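Local coordinates for transcriptional regulator, LacI family protein (PDB 3K9C), which probably binds regulatory DNA and controls transcription, as LacI-family regulators with a periplasmic-binding-protein-like effector domain generally do, at residues 13-26 against 62-74. Numbering follows the deposited sequence.
Sequences RLLGVVFELQQPFH and LMRERCEAAILLG
L73 lays its CB over the centre of the H26 imidazole, a CH-pi contact of 4.1 Å from CB to the ring centroid and 12° off the ring normal. Q23 CG lies off-centre over the opposite face, and in the ring plane ND1 accepts the backbone N-H of E20 at 2.8 Å; carbons thus sandwich the ring, while the bond at ND1 sets its rotation. With its CG beside the backbone N (chi1 -51°), L73 also carries CD1 to F19 CB. On the sheet face carrying A70 and L72, V18 sends the branch beside its own backbone N, CG2, into a tight fit: it lies alongside L72 CD2 at 3.2 Å, and the L62 side chain from helix 55-63 comes across at a slant, its CD1 against the same methyl. G16 turns bare backbone to L62 and C67 SG.

Strands 13-20 and 67-73 are parallel neighbours in the N-terminal sheet of a periplasmic-binding-protein-like fold, with strand 42-49 on the far side of 13-20. G16 and V18 each use both N-H and C=O toward 69-73, a parallel ladder that includes I71 N to G16 O (2.7 Å). On the other face, L15 CD2 reaches A69 CB at 3.6 Å, and helix 240-255 covers both. Where the strands end, a water donates to both E20 OE2 and G74 O, 2.6 Å from each; at the opposite end of the pair, R13 and E68 bring their charges together, though the carboxylate is modelled too close for certainty.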
ATOM      1  N   ARG B  13       3.151  17.165 -22.835  1.00 52.18           N
ATOM      2  CA  ARG B  13       4.429  16.478 -22.667  1.00 50.16           C
ATOM      3  C   ARG B  13       4.394  15.442 -21.541  1.00 47.55           C
ATOM      4  O   ARG B  13       3.935  15.726 -20.431  1.00 45.69           O
ATOM      5  CB  ARG B  13       5.526  17.517 -22.429  1.00 52.02           C
ATOM      6  CG  ARG B  13       5.371  18.745 -23.330  1.00 55.31           C
ATOM      7  CD  ARG B  13       6.574  19.680 -23.284  1.00 57.74           C
ATOM      8  NE  ARG B  13       7.712  19.160 -24.038  1.00 61.14           N
ATOM      9  CZ  ARG B  13       7.693  18.892 -25.342  1.00 62.46           C
ATOM     10  NH1 ARG B  13       6.589  19.092 -26.052  1.00 63.29           N
ATOM     11  NH2 ARG B  13       8.782  18.427 -25.940  1.00 63.24           N
ATOM     12  N   LEU B  14       4.899  14.246 -21.841  1.00 43.62           N
ATOM     13  CA  LEU B  14       4.896  13.135 -20.898  1.00 41.06           C
ATOM     14  C   LEU B  14       6.209  12.788 -20.225  1.00 38.49           C
ATOM     15  O   LEU B  14       7.272  12.812 -20.844  1.00 39.48           O
ATOM     16  CB  LEU B  14       4.406  11.855 -21.584  1.00 43.52           C
ATOM     17  CG  LEU B  14       3.034  11.787 -22.253  1.00 46.00           C
ATOM     18  CD1 LEU B  14       1.951  12.156 -21.246  1.00 46.20           C
ATOM     19  CD2 LEU B  14       3.009  12.717 -23.453  1.00 47.22           C
ATOM     20  N   LEU B  15       6.113  12.453 -18.944  1.00 33.69           N
ATOM     21  CA  LEU B  15       7.257  12.010 -18.165  1.00 30.59           C
ATOM     22  C   LEU B  15       6.896  10.593 -17.707  1.00 28.11           C
ATOM     23  O   LEU B  15       5.834  10.370 -17.120  1.00 26.85           O
ATOM     24  CB  LEU B  15       7.496  12.905 -16.953  1.00 29.28           C
ATOM     25  CG  LEU B  15       8.221  14.227 -17.218  1.00 30.44           C
ATOM     26  CD1 LEU B  15       8.630  14.846 -15.882  1.00 29.47           C
ATOM     27  CD2 LEU B  15       9.454  13.979 -18.074  1.00 26.89           C
ATOM     28  N   GLY B  16       7.770   9.642 -18.006  1.00 25.23           N
ATOM     29  CA  GLY B  16       7.510   8.269 -17.624  1.00 23.67           C
ATOM     30  C   GLY B  16       7.986   7.970 -16.221  1.00 22.12           C
ATOM     31  O   GLY B  16       9.074   8.383 -15.828  1.00 23.06           O
ATOM     32  N   VAL B  17       7.171   7.251 -15.460  1.00 21.85           N
ATOM     33  CA  VAL B  17       7.548   6.899 -14.093  1.00 20.18           C
ATOM     34  C   VAL B  17       7.348   5.408 -13.804  1.00 18.66           C
ATOM     35  O   VAL B  17       6.231   4.905 -13.862  1.00 19.79           O
ATOM     36  CB  VAL B  17       6.724   7.714 -13.060  1.00 19.31           C
ATOM     37  CG1 VAL B  17       7.130   7.328 -11.640  1.00 14.48           C
ATOM     38  CG2 VAL B  17       6.930   9.197 -13.286  1.00 18.90           C
ATOM     39  N   VAL B  18       8.434   4.701 -13.508  1.00 19.62           N
ATOM     40  CA  VAL B  18       8.355   3.278 -13.174  1.00 18.34           C
ATOM     41  C   VAL B  18       8.365   3.180 -11.638  1.00 18.42           C
ATOM     42  O   VAL B  18       9.216   3.787 -10.988  1.00 18.25           O
ATOM     43  CB  VAL B  18       9.564   2.516 -13.769  1.00 18.55           C
ATOM     44  CG1 VAL B  18       9.489   1.034 -13.431  1.00 17.20           C
ATOM     45  CG2 VAL B  18       9.586   2.695 -15.291  1.00 20.88           C
ATOM     46  N   PHE B  19       7.424   2.435 -11.057  1.00 18.26           N
ATOM     47  CA  PHE B  19       7.356   2.305  -9.592  1.00 17.95           C
ATOM     48  C   PHE B  19       6.769   0.968  -9.148  1.00 20.33           C
ATOM     49  O   PHE B  19       6.060   0.305  -9.909  1.00 20.57           O
ATOM     50  CB  PHE B  19       6.499   3.428  -8.992  1.00 16.53           C
ATOM     51  CG  PHE B  19       5.028   3.184  -9.109  1.00 19.72           C
ATOM     52  CD1 PHE B  19       4.278   2.840  -7.992  1.00 20.29           C
ATOM     53  CD2 PHE B  19       4.392   3.274 -10.341  1.00 18.97           C
ATOM     54  CE1 PHE B  19       2.912   2.587  -8.101  1.00 20.08           C
ATOM     55  CE2 PHE B  19       3.036   3.026 -10.463  1.00 19.84           C
ATOM     56  CZ  PHE B  19       2.291   2.684  -9.343  1.00 23.27           C
ATOM     57  N   GLU B  20       7.053   0.587  -7.904  1.00 21.23           N
ATOM     58  CA  GLU B  20       6.552  -0.669  -7.350  1.00 23.12           C
ATOM     59  C   GLU B  20       5.151  -0.538  -6.771  1.00 22.25           C
ATOM     60  O   GLU B  20       4.926   0.203  -5.807  1.00 21.34           O
ATOM     61  CB  GLU B  20       7.485  -1.182  -6.253  1.00 23.90           C
ATOM     62  CG  GLU B  20       8.768  -1.794  -6.753  1.00 31.54           C
ATOM     63  CD  GLU B  20       9.721  -2.137  -5.621  1.00 36.05           C
ATOM     64  OE1 GLU B  20       9.275  -2.738  -4.614  1.00 37.49           O
ATOM     65  OE2 GLU B  20      10.917  -1.806  -5.745  1.00 39.46           O
ATOM     66  N   LEU B  21       4.215  -1.269  -7.363  1.00 22.20           N
ATOM     67  CA  LEU B  21       2.834  -1.264  -6.902  1.00 23.19           C
ATOM     68  C   LEU B  21       2.787  -1.680  -5.423  1.00 23.56           C
ATOM     69  O   LEU B  21       3.501  -2.586  -4.993  1.00 23.95           O
ATOM     70  CB  LEU B  21       2.005  -2.239  -7.745  1.00 24.19           C
ATOM     71  CG  LEU B  21       0.518  -1.920  -7.918  1.00 25.79           C
ATOM     72  CD1 LEU B  21       0.366  -0.552  -8.558  1.00 26.53           C
ATOM     73  CD2 LEU B  21      -0.150  -2.985  -8.787  1.00 27.03           C
ATOM     74  N   GLN B  22       1.955  -1.006  -4.642  1.00 25.62           N
ATOM     75  CA  GLN B  22       1.822  -1.332  -3.226  1.00 28.37           C
ATOM     76  C   GLN B  22       3.093  -1.144  -2.382  1.00 28.44           C
ATOM     77  O   GLN B  22       3.267  -1.817  -1.369  1.00 29.58           O
ATOM     78  CB  GLN B  22       1.323  -2.772  -3.062  1.00 30.84           C
ATOM     79  CG  GLN B  22       0.058  -3.071  -3.840  1.00 33.54           C
ATOM     80  CD  GLN B  22      -0.634  -4.324  -3.355  1.00 34.42           C
ATOM     81  OE1 GLN B  22      -1.009  -4.416  -2.186  1.00 36.54           O
ATOM     82  NE2 GLN B  22      -0.814  -5.295  -4.249  1.00 33.02           N
ATOM     83  N   GLN B  23       3.991  -0.260  -2.804  1.00 26.22           N
ATOM     84  CA  GLN B  23       5.189   0.010  -2.017  1.00 25.38           C
ATOM     85  C   GLN B  23       4.909   1.386  -1.422  1.00 23.90           C
ATOM     86  O   GLN B  23       4.875   2.377  -2.132  1.00 21.94           O
ATOM     87  CB  GLN B  23       6.437   0.059  -2.899  1.00 28.41           C
ATOM     88  CG  GLN B  23       7.729   0.114  -2.110  1.00 32.37           C
ATOM     89  CD  GLN B  23       7.960  -1.154  -1.300  1.00 37.84           C
ATOM     90  OE1 GLN B  23       8.069  -2.248  -1.860  1.00 41.46           O
ATOM     91  NE2 GLN B  23       8.031  -1.014   0.023  1.00 38.94           N
ATOM     92  N   PRO B  24       4.693   1.455  -0.103  1.00 24.47           N
ATOM     93  CA  PRO B  24       4.399   2.715   0.590  1.00 25.32           C
ATOM     94  C   PRO B  24       5.191   3.939   0.133  1.00 23.52           C
ATOM     95  O   PRO B  24       4.605   4.940  -0.286  1.00 22.92           O
ATOM     96  CB  PRO B  24       4.650   2.364   2.055  1.00 26.40           C
ATOM     97  CG  PRO B  24       4.220   0.918   2.106  1.00 26.90           C
ATOM     98  CD  PRO B  24       4.881   0.361   0.866  1.00 22.90           C
ATOM     99  N   PHE B  25       6.515   3.857   0.206  1.00 22.05           N
ATOM    100  CA  PHE B  25       7.359   4.974  -0.192  1.00 22.46           C
ATOM    101  C   PHE B  25       7.228   5.359  -1.670  1.00 22.59           C
ATOM    102  O   PHE B  25       7.364   6.526  -2.006  1.00 20.58           O
ATOM    103  CB  PHE B  25       8.823   4.689   0.147  1.00 23.25           C
ATOM    104  CG  PHE B  25       9.733   5.865  -0.077  1.00 24.38           C
ATOM    105  CD1 PHE B  25       9.469   7.091   0.537  1.00 26.27           C
ATOM    106  CD2 PHE B  25      10.838   5.757  -0.908  1.00 25.16           C
ATOM    107  CE1 PHE B  25      10.298   8.191   0.321  1.00 24.79           C
ATOM    108  CE2 PHE B  25      11.669   6.843  -1.131  1.00 26.91           C
ATOM    109  CZ  PHE B  25      11.400   8.066  -0.515  1.00 26.28           C
ATOM    110  N   HIS B  26       6.981   4.390  -2.555  1.00 21.21           N
ATOM    111  CA  HIS B  26       6.818   4.730  -3.973  1.00 20.68           C
ATOM    112  C   HIS B  26       5.484   5.438  -4.159  1.00 19.80           C
ATOM    113  O   HIS B  26       5.346   6.299  -5.031  1.00 19.43           O
ATOM    114  CB  HIS B  26       6.874   3.491  -4.867  1.00 17.89           C
ATOM    115  CG  HIS B  26       8.231   2.869  -4.953  1.00 20.05           C
ATOM    116  ND1 HIS B  26       8.581   1.989  -5.954  1.00 20.48           N
ATOM    117  CD2 HIS B  26       9.313   2.970  -4.144  1.00 19.81           C
ATOM    118  CE1 HIS B  26       9.817   1.568  -5.756  1.00 20.04           C
ATOM    119  NE2 HIS B  26      10.284   2.148  -4.664  1.00 23.04           N
ATOM    120  N   LEU B  62       6.821   1.731 -21.211  1.00 32.72           N
ATOM    121  CA  LEU B  62       6.981   3.179 -21.305  1.00 34.59           C
ATOM    122  C   LEU B  62       7.534   3.560 -22.669  1.00 34.87           C
ATOM    123  O   LEU B  62       7.221   4.628 -23.203  1.00 34.60           O
ATOM    124  CB  LEU B  62       7.944   3.705 -20.235  1.00 34.26           C
ATOM    125  CG  LEU B  62       7.402   4.081 -18.857  1.00 36.10           C
ATOM    126  CD1 LEU B  62       8.540   4.630 -18.004  1.00 35.78           C
ATOM    127  CD2 LEU B  62       6.304   5.126 -18.998  1.00 36.55           C
HETATM  128  N   MSE B  63       8.360   2.682 -23.226  1.00 35.77           N
HETATM  129  CA  MSE B  63       8.987   2.937 -24.515  1.00 38.64           C
HETATM  130  C   MSE B  63       7.971   2.986 -25.646  1.00 37.60           C
HETATM  131  O   MSE B  63       8.195   3.638 -26.668  1.00 37.63           O
HETATM  132  CB  MSE B  63      10.053   1.876 -24.787  1.00 42.11           C
HETATM  133  CG  MSE B  63      11.140   1.840 -23.739  1.00 47.40           C
HETATM  134 SE   MSE B  63      12.170   3.482 -23.729  1.00 62.38          SE
HETATM  135  CE  MSE B  63      11.088   4.521 -22.490  1.00 53.11           C
ATOM    136  N   ARG B  64       6.848   2.306 -25.460  1.00 36.62           N
ATOM    137  CA  ARG B  64       5.811   2.314 -26.474  1.00 37.13           C
ATOM    138  C   ARG B  64       4.999   3.595 -26.344  1.00 37.93           C
ATOM    139  O   ARG B  64       3.935   3.733 -26.933  1.00 38.27           O
ATOM    140  CB  ARG B  64       4.904   1.092 -26.328  1.00 36.08           C
ATOM    141  CG  ARG B  64       5.570  -0.212 -26.744  1.00 35.45           C
ATOM    142  CD  ARG B  64       4.534  -1.305 -26.947  1.00 34.34           C
ATOM    143  NE  ARG B  64       3.993  -1.801 -25.686  1.00 34.56           N
ATOM    144  CZ  ARG B  64       4.630  -2.648 -24.881  1.00 34.93           C
ATOM    145  NH1 ARG B  64       5.836  -3.101 -25.206  1.00 33.86           N
ATOM    146  NH2 ARG B  64       4.065  -3.039 -23.746  1.00 33.71           N
ATOM    147  N   GLU B  65       5.514   4.538 -25.569  1.00 39.36           N
ATOM    148  CA  GLU B  65       4.826   5.802 -25.379  1.00 40.90           C
ATOM    149  C   GLU B  65       5.740   6.988 -25.677  1.00 41.08           C
ATOM    150  O   GLU B  65       6.947   6.823 -25.866  1.00 39.69           O
ATOM    151  CB  GLU B  65       4.299   5.879 -23.952  1.00 43.36           C
ATOM    152  CG  GLU B  65       3.367   4.734 -23.591  1.00 47.02           C
ATOM    153  CD  GLU B  65       1.999   4.854 -24.233  1.00 49.28           C
ATOM    154  OE1 GLU B  65       1.486   5.990 -24.349  1.00 49.69           O
ATOM    155  OE2 GLU B  65       1.429   3.806 -24.608  1.00 51.62           O
ATOM    156  N   ARG B  66       5.164   8.184 -25.712  1.00 42.65           N
ATOM    157  CA  ARG B  66       5.944   9.379 -26.012  1.00 45.12           C
ATOM    158  C   ARG B  66       6.538  10.060 -24.781  1.00 43.95           C
ATOM    159  O   ARG B  66       6.372  11.265 -24.581  1.00 44.24           O
ATOM    160  CB  ARG B  66       5.084  10.368 -26.801  1.00 48.52           C
ATOM    161  CG  ARG B  66       4.499   9.772 -28.079  1.00 54.63           C
ATOM    162  CD  ARG B  66       5.592   9.198 -28.982  1.00 58.46           C
ATOM    163  NE  ARG B  66       5.048   8.551 -30.175  1.00 62.28           N
ATOM    164  CZ  ARG B  66       4.346   9.175 -31.120  1.00 63.98           C
ATOM    165  NH1 ARG B  66       4.096  10.476 -31.020  1.00 64.68           N
ATOM    166  NH2 ARG B  66       3.894   8.497 -32.168  1.00 64.65           N
ATOM    167  N   CYS B  67       7.240   9.282 -23.962  1.00 42.58           N
ATOM    168  CA  CYS B  67       7.877   9.805 -22.759  1.00 41.24           C
ATOM    169  C   CYS B  67       9.162  10.538 -23.132  1.00 40.25           C
ATOM    170  O   CYS B  67      10.015   9.986 -23.834  1.00 39.23           O
ATOM    171  CB  CYS B  67       8.215   8.665 -21.792  1.00 41.69           C
ATOM    172  SG  CYS B  67       6.800   7.669 -21.276  1.00 43.01           S
ATOM    173  N   GLU B  68       9.299  11.773 -22.656  1.00 38.50           N
ATOM    174  CA  GLU B  68      10.484  12.585 -22.931  1.00 37.59           C
ATOM    175  C   GLU B  68      11.584  12.295 -21.924  1.00 35.69           C
ATOM    176  O   GLU B  68      12.686  12.840 -22.002  1.00 36.24           O
ATOM    177  CB  GLU B  68      10.130  14.069 -22.883  1.00 38.51           C
ATOM    178  CG  GLU B  68       9.307  14.539 -24.062  1.00 42.37           C
ATOM    179  CD  GLU B  68       8.872  15.978 -23.916  1.00 44.60           C
ATOM    180  OE1 GLU B  68       9.730  16.824 -23.576  1.00 44.78           O
ATOM    181  OE2 GLU B  68       7.676  16.260 -24.146  1.00 45.95           O
ATOM    182  N   ALA B  69      11.269  11.430 -20.970  1.00 31.74           N
ATOM    183  CA  ALA B  69      12.216  11.046 -19.945  1.00 29.56           C
ATOM    184  C   ALA B  69      11.625   9.884 -19.172  1.00 28.44           C
ATOM    185  O   ALA B  69      10.410   9.681 -19.167  1.00 28.23           O
ATOM    186  CB  ALA B  69      12.489  12.222 -19.010  1.00 30.39           C
ATOM    187  N   ALA B  70      12.493   9.114 -18.532  1.00 26.32           N
ATOM    188  CA  ALA B  70      12.066   7.978 -17.739  1.00 26.39           C
ATOM    189  C   ALA B  70      12.647   8.117 -16.344  1.00 24.70           C
ATOM    190  O   ALA B  70      13.864   8.183 -16.180  1.00 25.42           O
ATOM    191  CB  ALA B  70      12.538   6.669 -18.378  1.00 24.76           C
ATOM    192  N   ILE B  71      11.764   8.183 -15.353  1.00 25.36           N
ATOM    193  CA  ILE B  71      12.152   8.282 -13.950  1.00 24.22           C
ATOM    194  C   ILE B  71      11.857   6.921 -13.300  1.00 25.05           C
ATOM    195  O   ILE B  71      10.695   6.509 -13.195  1.00 22.64           O
ATOM    196  CB  ILE B  71      11.334   9.364 -13.236  1.00 26.05           C
ATOM    197  CG1 ILE B  71      11.665  10.735 -13.823  1.00 25.80           C
ATOM    198  CG2 ILE B  71      11.610   9.325 -11.738  1.00 25.50           C
ATOM    199  CD1 ILE B  71      10.749  11.828 -13.349  1.00 29.29           C
ATOM    200  N   LEU B  72      12.907   6.223 -12.879  1.00 24.53           N
ATOM    201  CA  LEU B  72      12.751   4.907 -12.266  1.00 23.50           C
ATOM    202  C   LEU B  72      12.898   4.972 -10.744  1.00 23.17           C
ATOM    203  O   LEU B  72      13.962   5.316 -10.227  1.00 21.79           O
ATOM    204  CB  LEU B  72      13.792   3.930 -12.833  1.00 24.43           C
ATOM    205  CG  LEU B  72      14.004   3.855 -14.355  1.00 27.40           C
ATOM    206  CD1 LEU B  72      14.977   2.719 -14.666  1.00 26.62           C
ATOM    207  CD2 LEU B  72      12.691   3.626 -15.076  1.00 27.61           C
ATOM    208  N   LEU B  73      11.831   4.637 -10.025  1.00 21.21           N
ATOM    209  CA  LEU B  73      11.892   4.656  -8.567  1.00 21.73           C
ATOM    210  C   LEU B  73      12.489   3.357  -8.015  1.00 22.01           C
ATOM    211  O   LEU B  73      11.959   2.276  -8.238  1.00 20.51           O
ATOM    212  CB  LEU B  73      10.495   4.871  -7.981  1.00 22.65           C
ATOM    213  CG  LEU B  73       9.670   6.040  -8.516  1.00 23.12           C
ATOM    214  CD1 LEU B  73       8.469   6.273  -7.588  1.00 22.39           C
ATOM    215  CD2 LEU B  73      10.526   7.295  -8.605  1.00 23.44           C
ATOM    216  N   GLY B  74      13.607   3.473  -7.305  1.00 23.79           N
ATOM    217  CA  GLY B  74      14.252   2.303  -6.729  1.00 25.10           C
ATOM    218  C   GLY B  74      14.497   1.160  -7.701  1.00 27.55           C
ATOM    219  O   GLY B  74      14.328  -0.004  -7.350  1.00 29.87           O
TER
HETATM  220  O   HOH W   1      13.321  -0.959  -5.185  1.00 35.70           O
HETATM  221  O   HOH W   2      11.651  -1.490  -8.952  1.00 44.90           O